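PDB 4K7J: GDSL-like Lipase/Acylhydrolase family protein, which probably hydrolyses O-acetyl groups from peptidoglycan, acting as an SGNH-family esterase through a catalytic triad. Local coordinates for residues G123-H128 / I197-I202; A219-W224 / Q264-T269; P288-N293 / D348-S353. All blocks are in the same frame, centred on the assembly; numbering follows the deposited sequence.

Interaction 1. Residues G123-H128 / I197-I202; sequences GGILAH and IGFINI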
ATOM      1  N   GLY A 123      -5.301  -0.863  -6.934  1.00 15.32           N
ATOM      2  CA  GLY A 123      -5.572  -1.042  -5.511  1.00  9.44           C
ATOM      3  C   GLY A 123      -6.748  -1.972  -5.234  1.00 15.19           C
ATOM      4  O   GLY A 123      -6.897  -2.515  -4.124  1.00 12.24           O
ATOM      5  N   GLY A 124      -7.606  -2.127  -6.240  1.00 14.65           N
ATOM      6  CA  GLY A 124      -8.726  -3.044  -6.173  1.00 12.67           C
ATOM      7  C   GLY A 124      -9.898  -2.605  -5.305  1.00 16.27           C
ATOM      8  O   GLY A 124     -10.713  -3.434  -4.901  1.00 15.12           O
ATOM      9  N   ILE A 125     -10.002  -1.307  -5.032  1.00 12.53           N
ATOM     10  CA  ILE A 125     -11.102  -0.790  -4.221  1.00 12.24           C
ATOM     11  C   ILE A 125     -11.809   0.350  -4.940  1.00 16.67           C
ATOM     12  O   ILE A 125     -11.164   1.252  -5.481  1.00 14.72           O
ATOM     13  CB  ILE A 125     -10.593  -0.299  -2.845  1.00 15.24           C
ATOM     14  CG1 ILE A 125      -9.929  -1.454  -2.093  1.00 11.88           C
ATOM     15  CG2 ILE A 125     -11.728   0.330  -2.013  1.00 12.01           C
ATOM     16  CD1 ILE A 125      -9.374  -1.078  -0.761  1.00 18.36           C
ATOM     17  N   LEU A 126     -13.134   0.300  -4.965  1.00 12.55           N
ATOM     18  CA  LEU A 126     -13.901   1.460  -5.400  1.00 17.35           C
ATOM     19  C   LEU A 126     -15.098   1.643  -4.480  1.00 17.70           C
ATOM     20  O   LEU A 126     -15.452   0.729  -3.726  1.00 14.88           O
ATOM     21  CB  LEU A 126     -14.335   1.329  -6.871  1.00 12.28           C
ATOM     22  CG  LEU A 126     -15.264   0.183  -7.298  1.00 16.97           C
ATOM     23  CD1 LEU A 126     -16.736   0.492  -7.024  1.00 17.18           C
ATOM     24  CD2 LEU A 126     -15.073  -0.175  -8.775  1.00 12.99           C
ATOM     25  N   ALA A 127     -15.717   2.819  -4.525  1.00 12.81           N
ATOM     26  CA  ALA A 127     -16.963   3.022  -3.782  1.00 13.17           C
ATOM     27  C   ALA A 127     -18.042   3.607  -4.695  1.00 18.72           C
ATOM     28  O   ALA A 127     -17.768   4.531  -5.454  1.00 14.03           O
ATOM     29  CB  ALA A 127     -16.732   3.904  -2.589  1.00 11.21           C
ATOM     30  N   HIS A 128     -19.253   3.056  -4.644  1.00 13.15           N
ATOM     31  CA  HIS A 128     -20.373   3.622  -5.396  1.00 16.21           C
ATOM     32  C   HIS A 128     -20.965   4.747  -4.545  1.00 13.09           C
ATOM     33  O   HIS A 128     -21.370   4.503  -3.409  1.00 15.50           O
ATOM     34  CB  HIS A 128     -21.466   2.566  -5.635  1.00 15.79           C
ATOM     35  CG  HIS A 128     -20.991   1.340  -6.349  1.00 20.88           C
ATOM     36  ND1 HIS A 128     -20.436   1.381  -7.613  1.00 18.28           N
ATOM     37  CD2 HIS A 128     -21.023   0.030  -5.993  1.00 24.49           C
ATOM     38  CE1 HIS A 128     -20.133   0.152  -7.996  1.00 18.38           C
ATOM     39  NE2 HIS A 128     -20.482  -0.685  -7.035  1.00 20.17           N
ATOM     40  N   ILE A 197     -15.623   5.996  -7.002  1.00 12.80           N
ATOM     41  CA  ILE A 197     -14.438   6.691  -6.473  1.00 12.85           C
ATOM     42  C   ILE A 197     -13.414   5.650  -6.000  1.00 16.97           C
ATOM     43  O   ILE A 197     -13.782   4.648  -5.381  1.00 13.43           O
ATOM     44  CB  ILE A 197     -14.809   7.603  -5.266  1.00 12.51           C
ATOM     45  CG1 ILE A 197     -15.934   8.579  -5.622  1.00 13.17           C
ATOM     46  CG2 ILE A 197     -13.588   8.356  -4.742  1.00 11.98           C
ATOM     47  CD1 ILE A 197     -15.562   9.640  -6.658  1.00 11.39           C
ATOM     48  N   GLY A 198     -12.143   5.884  -6.305  1.00 11.30           N
ATOM     49  CA  GLY A 198     -11.066   5.005  -5.889  1.00 11.38           C
ATOM     50  C   GLY A 198     -10.369   5.641  -4.709  1.00 13.99           C
ATOM     51  O   GLY A 198     -11.011   6.289  -3.896  1.00 12.12           O
ATOM     52  N   PHE A 199      -9.059   5.460  -4.601  1.00 12.15           N
ATOM     53  CA  PHE A 199      -8.342   6.044  -3.482  1.00 11.83           C
ATOM     54  C   PHE A 199      -8.311   7.550  -3.662  1.00 11.57           C
ATOM     55  O   PHE A 199      -8.381   8.057  -4.784  1.00 12.35           O
ATOM     56  CB  PHE A 199      -6.925   5.490  -3.384  1.00 11.10           C
ATOM     57  CG  PHE A 199      -6.839   4.147  -2.702  1.00 17.37           C
ATOM     58  CD1 PHE A 199      -7.266   2.998  -3.346  1.00 12.38           C
ATOM     59  CD2 PHE A 199      -6.324   4.041  -1.419  1.00 14.91           C
ATOM     60  CE1 PHE A 199      -7.197   1.763  -2.720  1.00 14.49           C
ATOM     61  CE2 PHE A 199      -6.232   2.802  -0.788  1.00 17.12           C
ATOM     62  CZ  PHE A 199      -6.670   1.664  -1.444  1.00 14.19           C
ATOM     63  N   ILE A 200      -8.196   8.246  -2.543  1.00 13.21           N
ATOM     64  CA  ILE A 200      -8.207   9.695  -2.489  1.00 13.25           C
ATOM     65  C   ILE A 200      -6.915  10.151  -1.822  1.00 16.31           C
ATOM     66  O   ILE A 200      -6.614   9.744  -0.701  1.00 13.93           O
ATOM     67  CB  ILE A 200      -9.381  10.184  -1.638  1.00 11.66           C
ATOM     68  CG1 ILE A 200     -10.710   9.787  -2.278  1.00 10.97           C
ATOM     69  CG2 ILE A 200      -9.300  11.686  -1.419  1.00 16.60           C
ATOM     70  CD1 ILE A 200     -11.909  10.174  -1.454  1.00 16.87           C
ATOM     71  N   ASN A 201      -6.147  10.980  -2.514  1.00 16.16           N
ATOM     72  CA  ASN A 201      -4.849  11.408  -2.005  1.00 17.24           C
ATOM     73  C   ASN A 201      -4.972  12.725  -1.294  1.00 20.95           C
ATOM     74  O   ASN A 201      -5.511  13.679  -1.847  1.00 19.78           O
ATOM     75  CB  ASN A 201      -3.840  11.579  -3.129  1.00 13.41           C
ATOM     76  CG  ASN A 201      -2.434  11.815  -2.607  1.00 23.46           C
ATOM     77  OD1 ASN A 201      -2.080  11.336  -1.531  1.00 22.63           O
ATOM     78  ND2 ASN A 201      -1.632  12.570  -3.355  1.00 23.00           N
ATOM     79  N   ILE A 202      -4.464  12.782  -0.072  1.00 19.63           N
ATOM     80  CA  ILE A 202      -4.545  13.994   0.731  1.00 20.95           C
ATOM     81  C   ILE A 202      -3.146  14.331   1.258  1.00 31.61           C
ATOM     82  O   ILE A 202      -2.625  13.633   2.129  1.00 33.33           O
ATOM     83  CB  ILE A 202      -5.555  13.802   1.875  1.00 24.60           C
ATOM     84  CG1 ILE A 202      -6.914  13.369   1.298  1.00 21.80           C
ATOM     85  CG2 ILE A 202      -5.683  15.062   2.725  1.00 25.03           C
ATOM     86  CD1 ILE A 202      -7.940  12.985   2.339  1.00 30.30           C
TER
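A127 and I197 form the sole beta bridge between 123-128 and 197-202, an antiparallel hydrogen-bonded pair. A127 N donates a hydrogen bond to I197 O at 2.8 Å, and I197 N donates to A127 O at 3.0 Å, each donor in the plane of the carbonyl it meets. I197 O also receives a CA-H contact from L126 CA, 3.2 Å away. The two strand directions stand at 122°, far from a flat antiparallel pair, and the chains part beyond this bridge. Side chains then take over: the CD1 methyl of I125 comes within 3.9 Å of CZ of the F199 ring, approaching it obliquely. I125 puts CG1 anti to its carbonyl carbon (chi1 -60°), and the extended chain beyond carries CD1 to the ring. G123 CA lies 4.3 Å from F199 CE1, and its positive-phi backbone suits glycine.

Further out, Y90 meets the F199 ring and touches I125. H128 offers one ring face to L126 CD1, while its ND1 is hydrogen-bonded to D196. Backbone bonds continue from L126 to L111 and from G198 and F199 to F152, placing both segments inside a five-stranded antiparallel sheet. Together with a second five-stranded antiparallel sheet, this is consistent with the beta-sandwich of galactose-binding-like domains, the clan of the N-terminal family.

Interaction 2. Residues A219-W224 / Q264-T269; sequences AQLTQW and QKWLDT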
ATOM      1  N   ALA A 219      -5.196 -11.286  -0.796  1.00 15.78           N
ATOM      2  CA  ALA A 219      -4.713 -11.074  -2.164  1.00 16.25           C
ATOM      3  C   ALA A 219      -3.323 -11.645  -2.455  1.00 16.91           C
ATOM      4  O   ALA A 219      -2.495 -11.816  -1.557  1.00 18.23           O
ATOM      5  CB  ALA A 219      -4.743  -9.593  -2.519  1.00 14.69           C
ATOM      6  N   GLN A 220      -3.089 -11.918  -3.735  1.00 15.77           N
ATOM      7  CA  GLN A 220      -1.789 -12.334  -4.253  1.00 16.28           C
ATOM      8  C   GLN A 220      -1.381 -11.333  -5.333  1.00 17.62           C
ATOM      9  O   GLN A 220      -2.249 -10.683  -5.916  1.00 13.01           O
ATOM     10  CB  GLN A 220      -1.897 -13.719  -4.863  1.00 13.49           C
ATOM     11  CG  GLN A 220      -2.279 -14.813  -3.850  1.00 17.97           C
ATOM     12  CD  GLN A 220      -2.470 -16.144  -4.530  1.00 21.23           C
ATOM     13  OE1 GLN A 220      -1.671 -16.536  -5.399  1.00 17.48           O
ATOM     14  NE2 GLN A 220      -3.551 -16.833  -4.181  1.00 20.09           N
ATOM     15  N   LEU A 221      -0.080 -11.204  -5.597  1.00  9.92           N
ATOM     16  CA  LEU A 221       0.393 -10.189  -6.545  1.00 16.05           C
ATOM     17  C   LEU A 221      -0.173 -10.366  -7.941  1.00 15.20           C
ATOM     18  O   LEU A 221      -0.502  -9.387  -8.604  1.00 13.50           O
ATOM     19  CB  LEU A 221       1.926 -10.137  -6.619  1.00 12.92           C
ATOM     20  CG  LEU A 221       2.474  -9.216  -7.716  1.00 14.71           C
ATOM     21  CD1 LEU A 221       2.122  -7.765  -7.437  1.00 16.43           C
ATOM     22  CD2 LEU A 221       3.955  -9.371  -7.905  1.00 22.12           C
ATOM     23  N   THR A 222      -0.291 -11.616  -8.387  1.00 19.99           N
ATOM     24  CA  THR A 222      -0.803 -11.897  -9.725  1.00 15.27           C
ATOM     25  C   THR A 222      -2.253 -11.461  -9.875  1.00 18.21           C
ATOM     26  O   THR A 222      -2.738 -11.286 -10.990  1.00 18.34           O
ATOM     27  CB  THR A 222      -0.689 -13.391 -10.098  1.00 23.05           C
ATOM     28  OG1 THR A 222      -1.430 -14.193  -9.159  1.00 17.79           O
ATOM     29  CG2 THR A 222       0.773 -13.821 -10.116  1.00 16.24           C
ATOM     30  N   GLN A 223      -2.939 -11.272  -8.756  1.00 12.94           N
ATOM     31  CA  GLN A 223      -4.341 -10.884  -8.802  1.00 16.01           C
ATOM     32  C   GLN A 223      -4.552  -9.401  -9.103  1.00 17.92           C
ATOM     33  O   GLN A 223      -5.679  -8.930  -9.079  1.00 20.23           O
ATOM     34  CB  GLN A 223      -5.077 -11.299  -7.525  1.00 15.72           C
ATOM     35  CG  GLN A 223      -5.210 -12.822  -7.419  1.00 14.24           C
ATOM     36  CD  GLN A 223      -5.686 -13.275  -6.069  1.00 15.08           C
ATOM     37  OE1 GLN A 223      -5.449 -12.612  -5.073  1.00 18.79           O
ATOM     38  NE2 GLN A 223      -6.372 -14.415  -6.029  1.00 21.29           N
ATOM     39  N   TRP A 224      -3.475  -8.673  -9.398  1.00 15.00           N
ATOM     40  CA  TRP A 224      -3.623  -7.376 -10.052  1.00 18.69           C
ATOM     41  C   TRP A 224      -4.402  -7.537 -11.373  1.00 19.21           C
ATOM     42  O   TRP A 224      -5.004  -6.577 -11.877  1.00 17.28           O
ATOM     43  CB  TRP A 224      -2.260  -6.736 -10.328  1.00 17.53           C
ATOM     44  CG  TRP A 224      -1.540  -6.199  -9.106  1.00 17.89           C
ATOM     45  CD1 TRP A 224      -1.742  -6.551  -7.798  1.00 14.44           C
ATOM     46  CD2 TRP A 224      -0.505  -5.209  -9.100  1.00 21.26           C
ATOM     47  NE1 TRP A 224      -0.895  -5.838  -6.982  1.00 13.68           N
ATOM     48  CE2 TRP A 224      -0.120  -5.015  -7.761  1.00 16.39           C
ATOM     49  CE3 TRP A 224       0.135  -4.469 -10.106  1.00 19.52           C
ATOM     50  CZ2 TRP A 224       0.877  -4.109  -7.396  1.00 14.31           C
ATOM     51  CZ3 TRP A 224       1.124  -3.574  -9.742  1.00 20.36           C
ATOM     52  CH2 TRP A 224       1.484  -3.397  -8.395  1.00 18.17           C
ATOM     53  N   GLN A 264       7.644 -15.648 -13.331  1.00 18.03           N
ATOM     54  CA  GLN A 264       7.623 -14.858 -14.560  1.00 24.65           C
ATOM     55  C   GLN A 264       6.621 -13.708 -14.458  1.00 25.44           C
ATOM     56  O   GLN A 264       6.879 -12.602 -14.939  1.00 16.94           O
ATOM     57  CB  GLN A 264       7.294 -15.725 -15.781  1.00 27.08           C
ATOM     58  CG  GLN A 264       7.625 -15.041 -17.106  1.00 42.85           C
ATOM     59  CD  GLN A 264       7.291 -15.897 -18.319  1.00 65.56           C
ATOM     60  OE1 GLN A 264       6.317 -16.655 -18.312  1.00 66.94           O
ATOM     61  NE2 GLN A 264       8.103 -15.779 -19.369  1.00 62.72           N
ATOM     62  N   LYS A 265       5.480 -13.970 -13.827  1.00 20.66           N
ATOM     63  CA  LYS A 265       4.474 -12.923 -13.643  1.00 20.96           C
ATOM     64  C   LYS A 265       4.987 -11.841 -12.718  1.00 18.83           C
ATOM     65  O   LYS A 265       4.789 -10.652 -12.969  1.00 19.34           O
ATOM     66  CB  LYS A 265       3.157 -13.507 -13.140  1.00 19.25           C
ATOM     67  CG  LYS A 265       2.407 -14.225 -14.243  1.00 29.77           C
ATOM     68  CD  LYS A 265       1.095 -14.809 -13.778  1.00 31.95           C
ATOM     69  CE  LYS A 265       0.384 -15.506 -14.940  1.00 39.13           C
ATOM     70  NZ  LYS A 265      -0.993 -15.943 -14.557  1.00 44.96           N
ATOM     71  N   TRP A 266       5.677 -12.251 -11.661  1.00 19.77           N
ATOM     72  CA  TRP A 266       6.263 -11.292 -10.729  1.00 18.14           C
ATOM     73  C   TRP A 266       7.295 -10.412 -11.435  1.00 16.74           C
ATOM     74  O   TRP A 266       7.269  -9.188 -11.306  1.00 20.39           O
ATOM     75  CB  TRP A 266       6.893 -12.017  -9.533  1.00 15.03           C
ATOM     76  CG  TRP A 266       5.921 -12.308  -8.429  1.00 16.35           C
ATOM     77  CD1 TRP A 266       4.801 -13.095  -8.493  1.00 15.96           C
ATOM     78  CD2 TRP A 266       5.992 -11.821  -7.085  1.00 18.15           C
ATOM     79  NE1 TRP A 266       4.169 -13.113  -7.268  1.00 14.50           N
ATOM     80  CE2 TRP A 266       4.877 -12.334  -6.392  1.00 14.90           C
ATOM     81  CE3 TRP A 266       6.880 -10.977  -6.405  1.00 17.09           C
ATOM     82  CZ2 TRP A 266       4.637 -12.045  -5.044  1.00 17.10           C
ATOM     83  CZ3 TRP A 266       6.638 -10.697  -5.067  1.00 16.36           C
ATOM     84  CH2 TRP A 266       5.527 -11.227  -4.406  1.00 16.65           C
ATOM     85  N   LEU A 267       8.200 -11.030 -12.185  1.00 18.30           N
ATOM     86  CA  LEU A 267       9.182 -10.262 -12.955  1.00 22.03           C
ATOM     87  C   LEU A 267       8.506  -9.294 -13.924  1.00 19.36           C
ATOM     88  O   LEU A 267       8.915  -8.153 -14.041  1.00 21.84           O
ATOM     89  CB  LEU A 267      10.110 -11.205 -13.726  1.00 23.32           C
ATOM     90  CG  LEU A 267      11.057 -11.966 -12.798  1.00 32.66           C
ATOM     91  CD1 LEU A 267      11.583 -13.250 -13.440  1.00 33.68           C
ATOM     92  CD2 LEU A 267      12.200 -11.047 -12.376  1.00 24.38           C
ATOM     93  N   ASP A 268       7.477  -9.769 -14.624  1.00 23.47           N
ATOM     94  CA  ASP A 268       6.686  -8.911 -15.507  1.00 25.99           C
ATOM     95  C   ASP A 268       6.108  -7.707 -14.765  1.00 24.52           C
ATOM     96  O   ASP A 268       6.153  -6.583 -15.265  1.00 24.09           O
ATOM     97  CB  ASP A 268       5.541  -9.688 -16.157  1.00 27.32           C
ATOM     98  CG  ASP A 268       6.022 -10.687 -17.189  1.00 44.46           C
ATOM     99  OD1 ASP A 268       7.210 -10.615 -17.591  1.00 48.38           O
ATOM    100  OD2 ASP A 268       5.206 -11.542 -17.604  1.00 50.93           O
ATOM    101  N   THR A 269       5.558  -7.952 -13.578  1.00 18.92           N
ATOM    102  CA  THR A 269       4.963  -6.894 -12.783  1.00 17.34           C
ATOM    103  C   THR A 269       5.994  -5.845 -12.368  1.00 18.37           C
ATOM    104  O   THR A 269       5.721  -4.646 -12.435  1.00 18.43           O
ATOM    105  CB  THR A 269       4.228  -7.448 -11.536  1.00 21.12           C
ATOM    106  OG1 THR A 269       3.307  -8.472 -11.930  1.00 20.40           O
ATOM    107  CG2 THR A 269       3.458  -6.343 -10.841  1.00 18.37           C
TER
HETATM  108  O   HOH W   1       0.543  -8.582 -11.285  1.00 21.24           O
HETATM  109  O   HOH W   2       1.479 -13.719  -6.911  1.00 17.20           O
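L221 and T222 begin the 3-10 segment 221-224 and face one side of the helical segment 264-269, where CA of T222 comes within 6.7 Å of CA of K265. The closest packing is a CH-pi contact: L221 CD2 lies 3.4 Å from the centroid of the five-membered ring of W266, only 16° off the ring normal. With CG anti to the backbone N (chi1 173°), L221 sets CD2 over one face of the indole, with CB near W266 CE2 and CZ2. The other methyl, CD1, meets T269 CG2 tip to tip at 3.9 Å. Both of these methyls sit over the same face of W224, toward its rim, and T269 CG2 is 3.8 Å from W224 CZ3. At the more exposed border, T222 CG2 packs at about a right angle against the extended aliphatic chain of K265, 3.8 Å from CD.

Two waters bridge the polar atoms. One donates to both L221 O and T269 OG1, the latter at 2.8 Å. That hydroxyl in turn donates a hydrogen bond to K265 O, which T269 N approaches from the opposite face of the carbonyl plane. The second water accepts from T222 N and from W266 NE1, the indole bond being 2.8 Å.

W224 NE1 is hydrogen-bonded to Y247 OH, and its ring stacks on W227. W266 also touches E251 of helix 249-252. The contact thereby ties the loop between strand 208-215 and helix 231-236 to helix 259-276, with helix 305-318 also packed against W266 through M311, Q312 and V315.

Interaction 3. Residues P288-N293 / D348-S353; sequences PESLKN and DGVHFS. With ACT (acetate ion), chain C.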
ATOM      1  N   PRO A 288       6.477 -13.359   5.666  1.00 15.90           N
ATOM      2  CA  PRO A 288       6.845 -13.789   7.018  1.00 17.14           C
ATOM      3  C   PRO A 288       6.659 -15.288   7.143  1.00 19.26           C
ATOM      4  O   PRO A 288       6.027 -15.888   6.277  1.00 18.57           O
ATOM      5  CB  PRO A 288       5.816 -13.074   7.906  1.00 15.68           C
ATOM      6  CG  PRO A 288       4.618 -12.877   7.016  1.00 18.52           C
ATOM      7  CD  PRO A 288       5.207 -12.601   5.650  1.00 18.00           C
ATOM      8  N   GLU A 289       7.186 -15.897   8.198  1.00 17.96           N
ATOM      9  CA  GLU A 289       6.849 -17.285   8.445  1.00 17.59           C
ATOM     10  C   GLU A 289       5.370 -17.360   8.794  1.00 17.56           C
ATOM     11  O   GLU A 289       4.867 -16.554   9.570  1.00 19.47           O
ATOM     12  CB  GLU A 289       7.689 -17.905   9.569  1.00 21.15           C
ATOM     13  CG  GLU A 289       7.306 -19.367   9.839  1.00 21.87           C
ATOM     14  CD  GLU A 289       8.268 -20.102  10.769  1.00 29.03           C
ATOM     15  OE1 GLU A 289       8.289 -19.806  11.983  1.00 27.13           O
ATOM     16  OE2 GLU A 289       8.994 -20.992  10.283  1.00 27.03           O
ATOM     17  N   SER A 290       4.682 -18.324   8.192  1.00 19.38           N
ATOM     18  CA  SER A 290       3.316 -18.667   8.545  1.00 19.57           C
ATOM     19  C   SER A 290       3.326 -20.125   8.944  1.00 23.50           C
ATOM     20  O   SER A 290       4.261 -20.855   8.608  1.00 23.96           O
ATOM     21  CB  SER A 290       2.373 -18.497   7.346  1.00 18.74           C
ATOM     22  OG  SER A 290       2.265 -17.135   6.974  1.00 28.26           O
ATOM     23  N   LEU A 291       2.288 -20.547   9.657  1.00 21.67           N
ATOM     24  CA  LEU A 291       2.138 -21.943  10.035  1.00 25.17           C
ATOM     25  C   LEU A 291       0.820 -22.481   9.516  1.00 29.42           C
ATOM     26  O   LEU A 291      -0.216 -21.835   9.657  1.00 24.47           O
ATOM     27  CB  LEU A 291       2.194 -22.096  11.555  1.00 24.61           C
ATOM     28  CG  LEU A 291       3.475 -21.530  12.169  1.00 26.49           C
ATOM     29  CD1 LEU A 291       3.475 -21.686  13.685  1.00 30.19           C
ATOM     30  CD2 LEU A 291       4.695 -22.204  11.555  1.00 28.55           C
ATOM     31  N   LYS A 292       0.880 -23.663   8.909  1.00 30.77           N
ATOM     32  CA  LYS A 292      -0.299 -24.393   8.476  1.00 28.84           C
ATOM     33  C   LYS A 292      -1.005 -24.934   9.708  1.00 35.53           C
ATOM     34  O   LYS A 292      -2.219 -25.142   9.721  1.00 31.59           O
ATOM     35  CB  LYS A 292       0.118 -25.550   7.573  1.00 31.60           C
ATOM     36  CG  LYS A 292      -1.042 -26.253   6.908  1.00 41.31           C
ATOM     37  CD  LYS A 292      -1.878 -25.243   6.142  1.00 47.90           C
ATOM     38  CE  LYS A 292      -3.087 -25.880   5.477  1.00 54.06           C
ATOM     39  NZ  LYS A 292      -3.816 -24.881   4.649  1.00 47.00           N
ATOM     40  N   ASN A 293      -0.224 -25.161  10.754  1.00 36.65           N
ATOM     41  CA  ASN A 293      -0.762 -25.628  12.017  1.00 38.36           C
ATOM     42  C   ASN A 293       0.238 -25.297  13.120  1.00 36.01           C
ATOM     43  O   ASN A 293       1.443 -25.403  12.918  1.00 35.07           O
ATOM     44  CB  ASN A 293      -1.071 -27.124  11.939  1.00 40.24           C
ATOM     45  CG  ASN A 293      -0.249 -27.934  12.891  1.00 44.83           C
ATOM     46  OD1 ASN A 293      -0.667 -28.180  14.018  1.00 51.21           O
ATOM     47  ND2 ASN A 293       0.929 -28.358  12.452  1.00 44.39           N
ATOM     48  N   ASP A 348      -3.850 -17.914  14.935  1.00 24.95           N
ATOM     49  CA  ASP A 348      -3.871 -18.729  13.727  1.00 24.37           C
ATOM     50  C   ASP A 348      -2.480 -18.999  13.141  1.00 21.99           C
ATOM     51  O   ASP A 348      -2.337 -19.791  12.208  1.00 25.84           O
ATOM     52  CB  ASP A 348      -4.846 -18.170  12.673  1.00 24.19           C
ATOM     53  CG  ASP A 348      -4.413 -16.825  12.099  1.00 26.58           C
ATOM     54  OD1 ASP A 348      -3.294 -16.334  12.392  1.00 19.73           O
ATOM     55  OD2 ASP A 348      -5.213 -16.257  11.330  1.00 25.67           O
ATOM     56  N   GLY A 349      -1.459 -18.350  13.696  1.00 24.37           N
ATOM     57  CA  GLY A 349      -0.088 -18.535  13.232  1.00 25.00           C
ATOM     58  C   GLY A 349       0.164 -18.012  11.821  1.00 25.37           C
ATOM     59  O   GLY A 349       1.121 -18.419  11.154  1.00 18.41           O
ATOM     60  N   VAL A 350      -0.705 -17.116  11.363  1.00 21.65           N
ATOM     61  CA  VAL A 350      -0.575 -16.514  10.042  1.00 21.69           C
ATOM     62  C   VAL A 350      -0.572 -14.998  10.172  1.00 20.42           C
ATOM     63  O   VAL A 350       0.330 -14.319   9.671  1.00 18.44           O
ATOM     64  CB  VAL A 350      -1.731 -16.926   9.115  1.00 21.23           C
ATOM     65  CG1 VAL A 350      -1.617 -16.204   7.768  1.00 21.27           C
ATOM     66  CG2 VAL A 350      -1.745 -18.450   8.918  1.00 24.69           C
ATOM     67  N   HIS A 351      -1.581 -14.471  10.860  1.00 24.08           N
ATOM     68  CA  HIS A 351      -1.722 -13.024  11.027  1.00 22.49           C
ATOM     69  C   HIS A 351      -1.045 -12.559  12.309  1.00 19.53           C
ATOM     70  O   HIS A 351      -0.768 -13.359  13.192  1.00 22.56           O
ATOM     71  CB  HIS A 351      -3.200 -12.612  10.977  1.00 20.28           C
ATOM     72  CG  HIS A 351      -3.893 -13.053   9.722  1.00 22.10           C
ATOM     73  ND1 HIS A 351      -4.626 -14.218   9.645  1.00 27.71           N
ATOM     74  CD2 HIS A 351      -3.927 -12.506   8.484  1.00 27.18           C
ATOM     75  CE1 HIS A 351      -5.095 -14.363   8.418  1.00 25.53           C
ATOM     76  NE2 HIS A 351      -4.687 -13.338   7.694  1.00 31.38           N
ATOM     77  N   PHE A 352      -0.748 -11.269  12.397  1.00 17.59           N
ATOM     78  CA  PHE A 352      -0.086 -10.754  13.581  1.00 20.45           C
ATOM     79  C   PHE A 352      -1.043  -9.917  14.416  1.00 20.06           C
ATOM     80  O   PHE A 352      -2.153  -9.579  13.985  1.00 17.26           O
ATOM     81  CB  PHE A 352       1.154  -9.936  13.199  1.00 19.52           C
ATOM     82  CG  PHE A 352       2.236 -10.738  12.523  1.00 20.03           C
ATOM     83  CD1 PHE A 352       2.149 -11.057  11.169  1.00 16.56           C
ATOM     84  CD2 PHE A 352       3.357 -11.156  13.236  1.00 20.41           C
ATOM     85  CE1 PHE A 352       3.164 -11.801  10.525  1.00 19.06           C
ATOM     86  CE2 PHE A 352       4.373 -11.891  12.609  1.00 19.55           C
ATOM     87  CZ  PHE A 352       4.280 -12.213  11.249  1.00 15.65           C
ATOM     88  N   SER A 353      -0.620  -9.606  15.630  1.00 19.98           N
ATOM     89  CA  SER A 353      -1.398  -8.742  16.488  1.00 23.23           C
ATOM     90  C   SER A 353      -0.910  -7.345  16.191  1.00 22.03           C
ATOM     91  O   SER A 353       0.115  -7.177  15.523  1.00 17.57           O
ATOM     92  CB  SER A 353      -1.139  -9.082  17.961  1.00 25.31           C
ATOM     93  OG  SER A 353       0.210  -8.797  18.307  1.00 22.54           O
TER
HETATM   94  C   ACT C 401      -3.937 -12.590   4.398  1.00 28.47           C
HETATM   95  O   ACT C 401      -4.949 -13.074   4.984  1.00 25.01           O
HETATM   96  OXT ACT C 401      -4.139 -11.854   3.396  1.00 21.56           O
HETATM   97  CH3 ACT C 401      -2.544 -12.851   4.880  1.00 19.13           C
HETATM   98  O   HOH W   3       2.641 -15.128   8.608  1.00 21.50           O
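L291 N donates to G349 O at 2.9 Å, the one direct hydrogen bond between 288-293 and 348-353, with the donor tilted 31° from the carbonyl plane; S290 CA adds a CA-H contact to the same oxygen. A water completes the polar bridge: it accepts from S290 OG at 2.6 Å and donates to E289 O and V350 O. Nearby, the V350 CG2 methyl rests against the backbone carbonyl oxygen of L291.

Apolar contact is modest. P288 CB and CG meet the edge of the F352 ring, CB being 3.8 Å from CZ. G349 sits close to the L291 side chain, in a backbone conformation of positive phi that favours glycine.

Within 348-353, D348 works with both carboxylate oxygens. OD1 receives V350 N and H351 N from the same face of the carboxylate, the first closing an Asx turn, the second an Asx motif. OD2 uses its syn lone pair to accept from H351 ND1 at 2.7 Å. V350 CG1 sits 4.0 Å above the centre of that ring, and NE2 donates to the acetate oxygen O at 2.7 Å.

Besides H351, the acetate is hydrogen-bonded to S62 N, G218 N and N250 ND2, a set consistent with the oxyanion hole of SGNH esterases. By meeting ND1 in the imidazole plane, D348 OD2 helps fix the rotation of H351, whose NE2 points to the probable active site, in keeping with the Asp-His pair of the family's catalytic triad.

Interaction 1 is wholly buried and joins two strands of the antiparallel sandwich, whereas interactions 2 and 3 bring together loops and a helix. Their centres stand about 21 Å and about 29 Å from that of interaction 1. Chemistry follows place: 123-128/197-202 relies on direct backbone bonds between strands, 219-224/264-269 on methyl-indole packing with water bridging the polar atoms. Interaction 2 is partly buried, running from L221 inside to K265 at the surface. Interaction 3 is a buried meeting of two irregular loops, with D348 bonding inside one of them to set H351 toward a bound acetate. Helix 249-252 lies beside both interactions 2 and 3, whose nearest atoms are about 9 Å apart.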